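Local coordinates for SAM-dependent methyltransferase (Exiguobacterium sibiricum 255-15, PDB 3D2L), which probably transfers a methyl group from S-adenosylmethionine to an acceptor that is not known, using a Rossmann-like methyltransferase fold, at residues P21-W26 / G222-D227; L103-N108 / A233-F238; D136-Y141 / T145-K150; Q198-Y201 / Q205-T208. One frame throughout, in Å; residues are numbered along the deposited sequence. Where two conformers were deposited one is given.

Contact 1: P21-W26 / G222-D227; sequences PEWVAW and GDFKSD
Phe224 drives the edge of its ring into the face of Trp23, an edge-to-face (T-shaped) pair with planes at 87° and the six-membered ring of Trp23 centred 4.8 Å from the Phe224 ring. The leading atom is Phe224 CZ, which sits over the middle of the indole and comes within 3.7 Å of Trp23 CE2. This is the tight part. Tryptophan suits the place because its wide face receives the phenyl edge while its NE1 donates to Asp136 OD2, so the indole is held from a second direction. The turn that presents Phe224 is a type I' beta turn, Gly222 to Lys225, at the end of the edge strand 215-222 of the Rossmann-like sheet, and helix 20-30 lies against it. With an alanine in place of Trp23, the Phe224 edge would probably lose the face it rests on and Asp136 one of its donors. Toward solvent the packing loosens. Glu22 lays its CB 3.7 Å from Phe224 CE1, and with CG anti to its carbonyl carbon (chi1 -67°) and a bend at chi2 its carboxylate swings over one face of the phenyl ring, OE1 standing 4.0 Å from Phe224 CG.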
loop_
_atom_site.group_PDB
_atom_site.type_symbol
_atom_site.label_atom_id
_atom_site.label_comp_id
_atom_site.label_asym_id
_atom_site.label_seq_id
_atom_site.Cartn_x
_atom_site.Cartn_y
_atom_site.Cartn_z
ATOM N N PRO A 21 -0.482 -12.037 -4.828
ATOM C CA PRO A 21 -0.544 -12.276 -6.257
ATOM C C PRO A 21 -1.800 -11.746 -6.973
ATOM O O PRO A 21 -1.784 -11.570 -8.190
ATOM C CB PRO A 21 -0.429 -13.797 -6.348
ATOM C CG PRO A 21 0.334 -14.169 -5.145
ATOM C CD PRO A 21 -0.234 -13.281 -4.087
ATOM N N GLU A 22 -2.884 -11.520 -6.243
ATOM C CA GLU A 22 -4.089 -10.932 -6.815
ATOM C C GLU A 22 -3.853 -9.451 -7.170
ATOM O O GLU A 22 -4.391 -8.941 -8.160
ATOM C CB GLU A 22 -5.231 -11.028 -5.821
ATOM C CG GLU A 22 -5.700 -12.437 -5.536
ATOM C CD GLU A 22 -6.895 -12.827 -6.372
ATOM O OE1 GLU A 22 -7.910 -12.075 -6.344
ATOM O OE2 GLU A 22 -6.833 -13.902 -7.014
ATOM N N TRP A 23 -3.078 -8.746 -6.360
ATOM C CA TRP A 23 -2.740 -7.354 -6.715
ATOM C C TRP A 23 -1.829 -7.336 -7.929
ATOM O O TRP A 23 -1.989 -6.512 -8.815
ATOM C CB TRP A 23 -2.047 -6.617 -5.572
ATOM C CG TRP A 23 -2.931 -6.083 -4.503
ATOM C CD1 TRP A 23 -3.384 -4.799 -4.393
ATOM C CD2 TRP A 23 -3.433 -6.785 -3.363
ATOM N NE1 TRP A 23 -4.172 -4.676 -3.283
ATOM C CE2 TRP A 23 -4.188 -5.864 -2.608
ATOM C CE3 TRP A 23 -3.319 -8.107 -2.901
ATOM C CZ2 TRP A 23 -4.828 -6.215 -1.414
ATOM C CZ3 TRP A 23 -3.955 -8.456 -1.706
ATOM C CH2 TRP A 23 -4.688 -7.516 -0.980
ATOM N N VAL A 24 -0.869 -8.256 -7.959
ATOM C CA VAL A 24 0.077 -8.358 -9.060
ATOM C C VAL A 24 -0.649 -8.716 -10.346
ATOM O O VAL A 24 -0.358 -8.134 -11.398
ATOM C CB VAL A 24 1.201 -9.386 -8.747
ATOM C CG1 VAL A 24 2.109 -9.590 -9.944
ATOM C CG2 VAL A 24 1.993 -8.906 -7.565
ATOM N N ALA A 25 -1.617 -9.635 -10.282
ATOM C CA ALA A 25 -2.366 -10.009 -11.481
ATOM C C ALA A 25 -3.097 -8.791 -12.047
ATOM O O ALA A 25 -3.192 -8.622 -13.257
ATOM C CB ALA A 25 -3.336 -11.193 -11.198
ATOM N N TRP A 26 -3.548 -7.906 -11.159
ATOM C CA TRP A 26 -4.231 -6.662 -11.550
ATOM C C TRP A 26 -3.274 -5.670 -12.218
ATOM O O TRP A 26 -3.588 -5.092 -13.250
ATOM C CB TRP A 26 -4.911 -6.041 -10.316
ATOM C CG TRP A 26 -5.440 -4.652 -10.525
ATOM C CD1 TRP A 26 -6.403 -4.280 -11.385
ATOM C CD2 TRP A 26 -5.048 -3.473 -9.828
ATOM N NE1 TRP A 26 -6.614 -2.938 -11.308
ATOM C CE2 TRP A 26 -5.801 -2.409 -10.358
ATOM C CE3 TRP A 26 -4.123 -3.204 -8.821
ATOM C CZ2 TRP A 26 -5.698 -1.097 -9.889
ATOM C CZ3 TRP A 26 -4.007 -1.878 -8.355
ATOM C CH2 TRP A 26 -4.805 -0.848 -8.894
ATOM N N GLY A 222 -14.152 -2.317 -8.109
ATOM C CA GLY A 222 -14.256 -2.864 -6.774
ATOM C C GLY A 222 -13.812 -4.300 -6.608
ATOM O O GLY A 222 -13.987 -5.152 -7.497
ATOM N N ASP A 223 -13.179 -4.532 -5.462
ATOM C CA ASP A 223 -12.780 -5.857 -4.973
ATOM C C ASP A 223 -12.181 -6.843 -5.983
ATOM O O ASP A 223 -12.599 -7.989 -6.064
ATOM C CB ASP A 223 -13.996 -6.455 -4.261
ATOM C CG ASP A 223 -14.405 -5.632 -3.039
ATOM O OD1 ASP A 223 -13.500 -5.137 -2.349
ATOM O OD2 ASP A 223 -15.604 -5.491 -2.768
ATOM N N PHE A 224 -11.178 -6.396 -6.730
ATOM C CA PHE A 224 -10.463 -7.237 -7.695
ATOM C C PHE A 224 -11.286 -7.659 -8.911
ATOM O O PHE A 224 -10.802 -8.438 -9.726
ATOM C CB PHE A 224 -9.862 -8.499 -7.028
ATOM C CG PHE A 224 -8.885 -8.209 -5.937
ATOM C CD1 PHE A 224 -7.551 -7.970 -6.233
ATOM C CD2 PHE A 224 -9.283 -8.200 -4.612
ATOM C CE1 PHE A 224 -6.647 -7.706 -5.235
ATOM C CE2 PHE A 224 -8.373 -7.956 -3.612
ATOM C CZ PHE A 224 -7.054 -7.708 -3.930
ATOM N N LYS A 225 -12.513 -7.157 -9.042
ATOM C CA LYS A 225 -13.343 -7.482 -10.178
ATOM C C LYS A 225 -13.302 -6.326 -11.189
ATOM O O LYS A 225 -12.878 -5.218 -10.859
ATOM C CB LYS A 225 -14.776 -7.768 -9.729
ATOM C CG LYS A 225 -14.926 -8.984 -8.796
ATOM C CD LYS A 225 -14.440 -10.285 -9.444
ATOM N N SER A 226 -13.750 -6.612 -12.414
ATOM C CA SER A 226 -13.760 -5.657 -13.537
ATOM C C SER A 226 -14.820 -4.583 -13.443
ATOM O O SER A 226 -14.777 -3.608 -14.177
ATOM C CB SER A 226 -14.075 -6.403 -14.844
ATOM O OG SER A 226 -13.245 -7.529 -15.009
ATOM N N ASP A 227 -15.803 -4.772 -12.585
ATOM C CA ASP A 227 -16.930 -3.850 -12.524
ATOM C C ASP A 227 -16.745 -2.684 -11.555
ATOM O O ASP A 227 -15.935 -2.755 -10.648
ATOM C CB ASP A 227 -18.164 -4.646 -12.104
ATOM C CG ASP A 227 -18.388 -5.855 -12.990
ATOM O OD1 ASP A 227 -18.624 -5.655 -14.206
ATOM O OD2 ASP A 227 -18.306 -6.994 -12.471
#

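Contact 2: L103-N108 / A233-F238; sequences LCDSLN and AERIFF
The flat guanidinium of Arg235 meets Asp105 at its edge: OD1 of the carboxylate lies in the guanidinium plane, and the backbone N of Asp105 is also near that plane, while the carbonyl carbon of Cys104 stands obliquely to it. The carboxylate is turned 39° against the guanidinium, so the two groups are not coplanar. Both terminal nitrogens converge on one oxygen. Arg235 NH1 gives the shorter and straighter bond, 2.9 Å to Asp105 OD1 with an N-H...O angle of 160°, and uses the anti lone pair, the one away from the other oxygen. The second bond, from Arg235 NH2 to Asp105 OD1, is longer at 3.3 Å and more bent at 138°; it too arrives on the anti side, though well out of the carboxylate plane. This end-on grip leaves OD2 for Gln198 NE2, and Arg235 NH1 also forms a salt bridge with Asp136, so the arginine is shared between two acids and probably offsets part of their charge. Arginine suits the position because its long chain, extended to CD and bent at chi3, carries the charge from strand 235-242 across to the loop. Asp105 answers from a type I' turn, Leu103 to Ser106, with CG between its backbone N and carbonyl carbon. The salt bridge ties the loop after strand 97-102 to strand 235-242, the antiparallel last strand inserted between 131-138 and 215-222, giving the order 3-2-1-4-5-7-6 of class I methyltransferases.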
loop_
_atom_site.group_PDB
_atom_site.type_symbol
_atom_site.label_atom_id
_atom_site.label_comp_id
_atom_site.label_asym_id
_atom_site.label_seq_id
_atom_site.Cartn_x
_atom_site.Cartn_y
_atom_site.Cartn_z
ATOM N N LEU A 103 0.019 0.233 -3.414
ATOM C CA LEU A 103 -0.813 -0.919 -3.167
ATOM C C LEU A 103 -1.157 -1.220 -1.736
ATOM O O LEU A 103 -0.518 -0.735 -0.802
ATOM C CB LEU A 103 -0.113 -2.150 -3.779
ATOM C CG LEU A 103 0.312 -2.090 -5.237
ATOM C CD1 LEU A 103 1.036 -3.416 -5.591
ATOM C CD2 LEU A 103 -0.868 -1.855 -6.151
ATOM N N CYS A 104 -2.223 -2.020 -1.598
ATOM C CA CYS A 104 -2.697 -2.531 -0.314
ATOM C C CYS A 104 -3.021 -1.432 0.690
ATOM O O CYS A 104 -2.575 -1.462 1.819
ATOM C CB CYS A 104 -1.681 -3.494 0.255
ATOM S SG CYS A 104 -1.211 -4.794 -0.978
ATOM N N ASP A 105 -3.837 -0.479 0.257
ATOM C CA ASP A 105 -4.289 0.638 1.095
ATOM C C ASP A 105 -3.184 1.484 1.732
ATOM O O ASP A 105 -3.418 2.238 2.698
ATOM C CB ASP A 105 -5.387 0.231 2.119
ATOM C CG ASP A 105 -4.973 -0.914 3.051
ATOM O OD1 ASP A 105 -5.147 -2.072 2.649
ATOM O OD2 ASP A 105 -4.524 -0.662 4.188
ATOM N N SER A 106 -1.984 1.424 1.152
ATOM C CA SER A 106 -0.877 2.241 1.614
ATOM C C SER A 106 -1.196 3.737 1.501
ATOM O O SER A 106 -0.751 4.557 2.328
ATOM C CB SER A 106 0.352 1.941 0.784
ATOM O OG SER A 106 1.445 2.611 1.346
ATOM N N LEU A 107 -1.961 4.102 0.472
ATOM C CA LEU A 107 -2.320 5.512 0.276
ATOM C C LEU A 107 -3.154 5.999 1.413
ATOM O O LEU A 107 -3.127 7.195 1.755
ATOM C CB LEU A 107 -3.056 5.718 -1.073
ATOM C CG LEU A 107 -3.190 7.197 -1.474
ATOM C CD1 LEU A 107 -1.928 7.819 -2.024
ATOM C CD2 LEU A 107 -4.336 7.279 -2.484
ATOM N N ASN A 108 -3.916 5.090 2.034
ATOM C CA ASN A 108 -4.764 5.474 3.163
ATOM C C ASN A 108 -4.064 5.910 4.461
ATOM O O ASN A 108 -4.715 6.445 5.356
ATOM C CB ASN A 108 -5.843 4.406 3.459
ATOM C CG ASN A 108 -6.880 4.293 2.379
ATOM O OD1 ASN A 108 -7.005 3.236 1.758
ATOM N ND2 ASN A 108 -7.547 5.386 2.064
ATOM N N ALA A 233 -18.836 -2.881 -1.488
ATOM C CA ALA A 233 -17.433 -3.116 -1.864
ATOM C C ALA A 233 -16.521 -2.694 -0.703
ATOM O O ALA A 233 -16.799 -1.734 0.014
ATOM C CB ALA A 233 -17.080 -2.348 -3.149
ATOM N N GLU A 234 -15.443 -3.432 -0.508
ATOM C CA GLU A 234 -14.516 -3.160 0.571
ATOM C C GLU A 234 -13.231 -2.453 0.103
ATOM O O GLU A 234 -12.653 -1.686 0.854
ATOM C CB GLU A 234 -14.193 -4.459 1.309
ATOM C CG GLU A 234 -15.392 -5.042 2.011
ATOM C CD GLU A 234 -15.132 -6.432 2.596
ATOM O OE1 GLU A 234 -13.964 -6.877 2.638
ATOM O OE2 GLU A 234 -16.116 -7.082 3.013
ATOM N N ARG A 235 -12.790 -2.727 -1.127
ATOM C CA ARG A 235 -11.534 -2.171 -1.627
ATOM C C ARG A 235 -11.767 -1.629 -3.043
ATOM O O ARG A 235 -12.316 -2.326 -3.896
ATOM C CB ARG A 235 -10.464 -3.253 -1.614
ATOM C CG ARG A 235 -9.086 -2.806 -1.965
ATOM C CD ARG A 235 -8.092 -3.953 -1.866
ATOM N NE ARG A 235 -7.995 -4.421 -0.484
ATOM C CZ ARG A 235 -7.250 -3.858 0.458
ATOM N NH1 ARG A 235 -6.476 -2.831 0.174
ATOM N NH2 ARG A 235 -7.273 -4.344 1.691
ATOM N N ILE A 236 -11.374 -0.380 -3.257
ATOM C CA ILE A 236 -11.578 0.311 -4.526
ATOM C C ILE A 236 -10.252 0.513 -5.247
ATOM O O ILE A 236 -9.295 1.017 -4.680
ATOM C CB ILE A 236 -12.366 1.602 -4.318
ATOM C CG1 ILE A 236 -13.650 1.270 -3.540
ATOM C CG2 ILE A 236 -12.688 2.283 -5.701
ATOM C CD1 ILE A 236 -14.662 2.345 -3.483
ATOM N N PHE A 237 -10.206 0.091 -6.508
ATOM C CA PHE A 237 -9.006 0.129 -7.313
ATOM C C PHE A 237 -9.121 1.235 -8.328
ATOM O O PHE A 237 -10.154 1.378 -8.971
ATOM C CB PHE A 237 -8.804 -1.231 -8.021
ATOM C CG PHE A 237 -8.578 -2.374 -7.068
ATOM C CD1 PHE A 237 -9.620 -2.864 -6.302
ATOM C CD2 PHE A 237 -7.329 -2.962 -6.940
ATOM C CE1 PHE A 237 -9.413 -3.907 -5.397
ATOM C CE2 PHE A 237 -7.127 -4.015 -6.037
ATOM C CZ PHE A 237 -8.182 -4.480 -5.279
ATOM N N PHE A 238 -8.052 2.017 -8.473
ATOM C CA PHE A 238 -8.014 3.140 -9.425
ATOM C C PHE A 238 -6.881 2.956 -10.390
ATOM O O PHE A 238 -5.775 2.614 -9.979
ATOM C CB PHE A 238 -7.724 4.440 -8.706
ATOM C CG PHE A 238 -8.833 4.897 -7.837
ATOM C CD1 PHE A 238 -9.052 4.289 -6.607
ATOM C CD2 PHE A 238 -9.640 5.927 -8.236
ATOM C CE1 PHE A 238 -10.104 4.712 -5.796
ATOM C CE2 PHE A 238 -10.691 6.357 -7.428
ATOM C CZ PHE A 238 -10.918 5.732 -6.234
#

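Contact 3: D136-Y141 / T145-K150; sequences DVHSPY and TLFNGK
Tyr141, in the first turn of a short helix, and Thr145 bring their CA atoms within 6.2 Å, and the chain then makes a type I beta turn from Thr145 to Asn148. Ser139 stands at the N-cap of that helix. Four residues on from Tyr141, Thr145 OG1 donates to Tyr141 O over 3.0 Å, tilted 34° from the carbonyl plane. OG1 reaches back because it lies between the backbone N and carbonyl carbon of Thr145 (chi1 62°); the same torsion sets the methyl CG2 over one face of the Tyr141 ring, a CH-pi contact 3.9 Å from the centroid. A branched threonine thus supplies hydroxyl and methyl together. The Asn148 N and Lys150 NZ hydrogen bonds grip Thr145 O from opposite faces of its plane, pinning the turn. Further in, Phe147 points its edge at the face of His138, planes at 80°, with CE2 3.5 Å from His138 NE2. That nitrogen is hydrogen-bonded to Gln198 OE1, which fixes the imidazole. Helix 140-144 links the end of strand 131-138 in the methyltransferase sheet to strand 150-155, the start of the four-stranded antiparallel sheet, whose strand 159-167 packs Trp163 and Ala165 against Phe147.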
loop_
_atom_site.group_PDB
_atom_site.type_symbol
_atom_site.label_atom_id
_atom_site.label_comp_id
_atom_site.label_asym_id
_atom_site.label_seq_id
_atom_site.Cartn_x
_atom_site.Cartn_y
_atom_site.Cartn_z
ATOM N N ASP A 136 -5.008 1.165 -4.713
ATOM C CA ASP A 136 -6.240 0.616 -4.150
ATOM C C ASP A 136 -6.386 1.153 -2.732
ATOM O O ASP A 136 -5.380 1.319 -1.988
ATOM C CB ASP A 136 -6.249 -0.915 -4.159
ATOM C CG ASP A 136 -5.045 -1.510 -3.433
ATOM O OD1 ASP A 136 -3.920 -1.496 -3.994
ATOM O OD2 ASP A 136 -5.250 -2.026 -2.318
ATOM N N VAL A 137 -7.637 1.458 -2.381
ATOM C CA VAL A 137 -7.961 2.075 -1.088
ATOM C C VAL A 137 -9.196 1.473 -0.479
ATOM O O VAL A 137 -9.975 0.804 -1.156
ATOM C CB VAL A 137 -8.198 3.624 -1.210
ATOM C CG1 VAL A 137 -6.883 4.391 -1.454
ATOM C CG2 VAL A 137 -9.237 3.960 -2.282
ATOM N N HIS A 138 -9.363 1.703 0.818
ATOM C CA HIS A 138 -10.560 1.295 1.502
ATOM C C HIS A 138 -11.742 2.103 0.983
ATOM O O HIS A 138 -11.597 3.266 0.642
ATOM C CB HIS A 138 -10.466 1.549 3.021
ATOM C CG HIS A 138 -9.305 0.872 3.681
ATOM N ND1 HIS A 138 -9.018 -0.457 3.483
ATOM C CD2 HIS A 138 -8.379 1.333 4.557
ATOM C CE1 HIS A 138 -7.982 -0.795 4.224
ATOM N NE2 HIS A 138 -7.573 0.274 4.889
ATOM N N SER A 139 -12.901 1.457 0.941
ATOM C CA SER A 139 -14.130 2.114 0.601
ATOM C C SER A 139 -14.663 2.699 1.882
ATOM O O SER A 139 -14.283 2.228 2.969
ATOM C CB SER A 139 -15.136 1.100 0.123
ATOM O OG SER A 139 -15.379 0.156 1.157
ATOM N N PRO A 140 -15.533 3.726 1.780
ATOM C CA PRO A 140 -16.252 4.242 2.958
ATOM C C PRO A 140 -17.004 3.131 3.725
ATOM O O PRO A 140 -16.996 3.117 4.955
ATOM C CB PRO A 140 -17.234 5.236 2.343
ATOM C CG PRO A 140 -16.553 5.710 1.146
ATOM C CD PRO A 140 -15.865 4.509 0.577
ATOM N N TYR A 141 -17.603 2.186 3.004
ATOM C CA TYR A 141 -18.332 1.065 3.610
ATOM C C TYR A 141 -17.463 0.217 4.539
ATOM O O TYR A 141 -17.910 -0.177 5.618
ATOM C CB TYR A 141 -18.937 0.186 2.503
ATOM C CG TYR A 141 -19.721 -1.011 2.994
ATOM C CD1 TYR A 141 -21.036 -0.871 3.439
ATOM C CD2 TYR A 141 -19.165 -2.276 2.992
ATOM C CE1 TYR A 141 -21.752 -1.958 3.883
ATOM C CE2 TYR A 141 -19.875 -3.368 3.445
ATOM C CZ TYR A 141 -21.161 -3.203 3.883
ATOM O OH TYR A 141 -21.871 -4.288 4.314
ATOM N N THR A 145 -17.861 -0.551 8.592
ATOM C CA THR A 145 -18.150 -1.931 9.024
ATOM C C THR A 145 -16.967 -2.638 9.718
ATOM O O THR A 145 -16.945 -2.743 10.945
ATOM C CB THR A 145 -18.691 -2.813 7.846
ATOM O OG1 THR A 145 -17.706 -2.904 6.813
ATOM C CG2 THR A 145 -20.018 -2.252 7.265
ATOM N N LEU A 146 -15.974 -3.078 8.935
ATOM C CA LEU A 146 -14.825 -3.858 9.428
ATOM C C LEU A 146 -13.882 -3.098 10.362
ATOM O O LEU A 146 -13.163 -3.720 11.155
ATOM C CB LEU A 146 -14.013 -4.442 8.246
ATOM C CG LEU A 146 -14.784 -5.423 7.346
ATOM C CD1 LEU A 146 -13.964 -5.803 6.126
ATOM C CD2 LEU A 146 -15.202 -6.666 8.134
ATOM N N PHE A 147 -13.899 -1.766 10.277
ATOM C CA PHE A 147 -13.065 -0.946 11.144
ATOM C C PHE A 147 -13.892 -0.165 12.143
ATOM O O PHE A 147 -13.385 0.768 12.740
ATOM C CB PHE A 147 -12.208 0.021 10.331
ATOM C CG PHE A 147 -11.188 -0.654 9.421
ATOM C CD1 PHE A 147 -10.566 -1.841 9.786
ATOM C CD2 PHE A 147 -10.792 -0.032 8.250
ATOM C CE1 PHE A 147 -9.609 -2.443 8.939
ATOM C CE2 PHE A 147 -9.836 -0.600 7.438
ATOM C CZ PHE A 147 -9.247 -1.786 7.786
ATOM N N ASN A 148 -15.141 -0.572 12.337
ATOM C CA ASN A 148 -16.073 0.108 13.243
ATOM C C ASN A 148 -16.178 -0.587 14.613
ATOM O O ASN A 148 -17.203 -1.191 14.942
ATOM C CB ASN A 148 -17.437 0.184 12.577
ATOM C CG ASN A 148 -18.367 1.200 13.235
ATOM O OD1 ASN A 148 -18.042 1.808 14.258
ATOM N ND2 ASN A 148 -19.527 1.397 12.628
ATOM N N GLY A 149 -15.112 -0.475 15.404
ATOM C CA GLY A 149 -15.053 -1.087 16.737
ATOM C C GLY A 149 -14.889 -2.600 16.721
ATOM O O GLY A 149 -15.602 -3.307 17.433
ATOM N N LYS A 150 -13.993 -3.096 15.873
ATOM C CA LYS A 150 -13.718 -4.526 15.755
ATOM C C LYS A 150 -12.376 -4.938 16.369
ATOM O O LYS A 150 -11.423 -4.158 16.437
ATOM C CB LYS A 150 -13.725 -4.936 14.297
ATOM C CG LYS A 150 -15.071 -4.705 13.576
ATOM C CD LYS A 150 -16.208 -5.518 14.217
ATOM C CE LYS A 150 -17.549 -5.372 13.494
ATOM N NZ LYS A 150 -18.033 -3.981 13.493
#

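Contact 4: Q198-Y201 / Q205-T208; sequences QRTY and QYIT
Tyr201 and Tyr206 cross at about a right angle where strand 189-199, the last of the antiparallel four-stranded sheet, leads back through a short loop into helix 203-212 of the methyltransferase fold. Their planes stand 84° apart in an offset edge-to-face pair, the edge of Tyr201 toward the face of Tyr206, with centroids 5.6 Å apart. The touching atoms lie near the phenol end of Tyr206: Tyr201 CD1 is 3.7 Å from Tyr206 CZ. Gln205, by contrast, runs side by side with Tyr201 and points the same way. Gln205 CB lies 3.8 Å from Tyr201 CB, and Gln205 CG, anti to the backbone N (chi1 178°), comes to 4.0 Å from the same atom. The chain then bends at chi2, and the amide plane stands nearly perpendicular to the Tyr201 ring. Glutamine fits because its methylenes pack against the tyrosine while the polar amide suits a partly exposed position. Tyr206 is long enough to touch Leu107 and Asn108 of the loop and Val137 of strand 131-138. A leucine in its place would probably open a gap beside Tyr201 and take away the hydroxyl that reaches toward the end of the strand. Trp209 meets Tyr201 with another edge-to-face pair. Thr200 OG1, hydrogen-bonded to His138 O, lies near the plane of the Tyr206 ring at its edge, 3.5 Å from Tyr206 OH in a weak approach.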
loop_
_atom_site.group_PDB
_atom_site.type_symbol
_atom_site.label_atom_id
_atom_site.label_comp_id
_atom_site.label_asym_id
_atom_site.label_seq_id
_atom_site.Cartn_x
_atom_site.Cartn_y
_atom_site.Cartn_z
ATOM N N GLN A 198 -5.487 5.571 9.501
ATOM C CA GLN A 198 -5.875 5.527 8.099
ATOM C C GLN A 198 -7.117 6.347 7.855
ATOM O O GLN A 198 -7.939 6.519 8.748
ATOM C CB GLN A 198 -6.072 4.112 7.619
ATOM C CG GLN A 198 -4.791 3.392 7.321
ATOM C CD GLN A 198 -5.057 2.051 6.688
ATOM O OE1 GLN A 198 -5.956 1.302 7.149
ATOM N NE2 GLN A 198 -4.303 1.723 5.618
ATOM N N ARG A 199 -7.209 6.890 6.644
ATOM C CA ARG A 199 -8.314 7.704 6.275
ATOM C C ARG A 199 -8.619 7.500 4.793
ATOM O O ARG A 199 -7.725 7.333 3.935
ATOM C CB ARG A 199 -8.010 9.194 6.584
ATOM C CG ARG A 199 -9.114 10.151 6.223
ATOM C CD ARG A 199 -8.695 11.552 6.574
ATOM N NE ARG A 199 -9.754 12.498 6.264
ATOM C CZ ARG A 199 -9.634 13.796 6.424
ATOM N NH1 ARG A 199 -8.516 14.309 6.926
ATOM N NH2 ARG A 199 -10.657 14.577 6.115
ATOM N N THR A 200 -9.906 7.474 4.498
ATOM C CA THR A 200 -10.342 7.337 3.146
ATOM C C THR A 200 -11.383 8.406 2.814
ATOM O O THR A 200 -11.758 9.248 3.671
ATOM C CB THR A 200 -10.771 5.870 2.823
ATOM O OG1 THR A 200 -10.617 5.638 1.422
ATOM C CG2 THR A 200 -12.232 5.572 3.292
ATOM N N TYR A 201 -11.768 8.406 1.545
ATOM C CA TYR A 201 -12.693 9.342 0.947
ATOM C C TYR A 201 -13.585 8.604 -0.057
ATOM O O TYR A 201 -13.228 7.486 -0.534
ATOM C CB TYR A 201 -11.913 10.446 0.200
ATOM C CG TYR A 201 -10.945 11.194 1.090
ATOM C CD1 TYR A 201 -9.613 10.766 1.229
ATOM C CD2 TYR A 201 -11.356 12.316 1.805
ATOM C CE1 TYR A 201 -8.741 11.426 2.070
ATOM C CE2 TYR A 201 -10.471 13.009 2.608
ATOM C CZ TYR A 201 -9.168 12.551 2.746
ATOM O OH TYR A 201 -8.284 13.226 3.572
ATOM N N GLN A 205 -14.020 11.777 -4.701
ATOM C CA GLN A 205 -13.062 12.750 -4.177
ATOM C C GLN A 205 -11.683 12.448 -4.729
ATOM O O GLN A 205 -10.959 13.357 -5.139
ATOM C CB GLN A 205 -12.992 12.727 -2.644
ATOM C CG GLN A 205 -11.954 13.703 -2.105
ATOM C CD GLN A 205 -12.251 15.136 -2.484
ATOM O OE1 GLN A 205 -12.976 15.811 -1.776
ATOM N NE2 GLN A 205 -11.661 15.620 -3.571
ATOM N N TYR A 206 -11.326 11.162 -4.751
ATOM C CA TYR A 206 -10.059 10.750 -5.334
ATOM C C TYR A 206 -9.959 11.045 -6.846
ATOM O O TYR A 206 -8.898 11.417 -7.316
ATOM C CB TYR A 206 -9.782 9.259 -5.110
ATOM C CG TYR A 206 -9.353 8.890 -3.670
ATOM C CD1 TYR A 206 -8.076 9.211 -3.199
ATOM C CD2 TYR A 206 -10.178 8.155 -2.859
ATOM C CE1 TYR A 206 -7.671 8.864 -1.912
ATOM C CE2 TYR A 206 -9.785 7.765 -1.595
ATOM C CZ TYR A 206 -8.530 8.124 -1.116
ATOM O OH TYR A 206 -8.148 7.752 0.141
ATOM N N ILE A 207 -11.030 10.805 -7.590
ATOM C CA ILE A 207 -11.114 11.096 -9.044
ATOM C C ILE A 207 -10.864 12.584 -9.261
ATOM O O ILE A 207 -10.125 12.954 -10.134
ATOM C CB ILE A 207 -12.505 10.712 -9.640
ATOM C CG1 ILE A 207 -12.712 9.174 -9.659
ATOM C CG2 ILE A 207 -12.682 11.283 -11.083
ATOM C CD1 ILE A 207 -14.244 8.726 -9.795
ATOM N N THR A 208 -11.475 13.442 -8.448
ATOM C CA THR A 208 -11.260 14.892 -8.584
ATOM C C THR A 208 -9.817 15.304 -8.398
ATOM O O THR A 208 -9.286 16.101 -9.147
ATOM C CB THR A 208 -12.141 15.661 -7.568
ATOM O OG1 THR A 208 -13.502 15.446 -7.923
ATOM C CG2 THR A 208 -11.849 17.147 -7.622
#

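How the contacts relate
Contact 4 is the buried one, contacts 1 and 3 are partly buried, and contact 2, though nearest the centre of the chain, joins only partly exposed residues. Aromatic edges on faces occur in contacts 1, 3 and 4, with a hydroxyl-to-carbonyl bond and a CH-pi contact added in contact 3, whereas contact 2 rests on charge. Strands 131-138 and 235-242, neighbours in the methyltransferase sheet, carry contacts 3 and 2, and Ile236 N hydrogen-bonds to Val137 O between them. Asp136 is shared by contacts 1, 2 and 3, and Gln198 by contacts 2, 3 and 4, so polar side chains join the antiparallel sheet to the loop and strand end of the methyltransferase sheet.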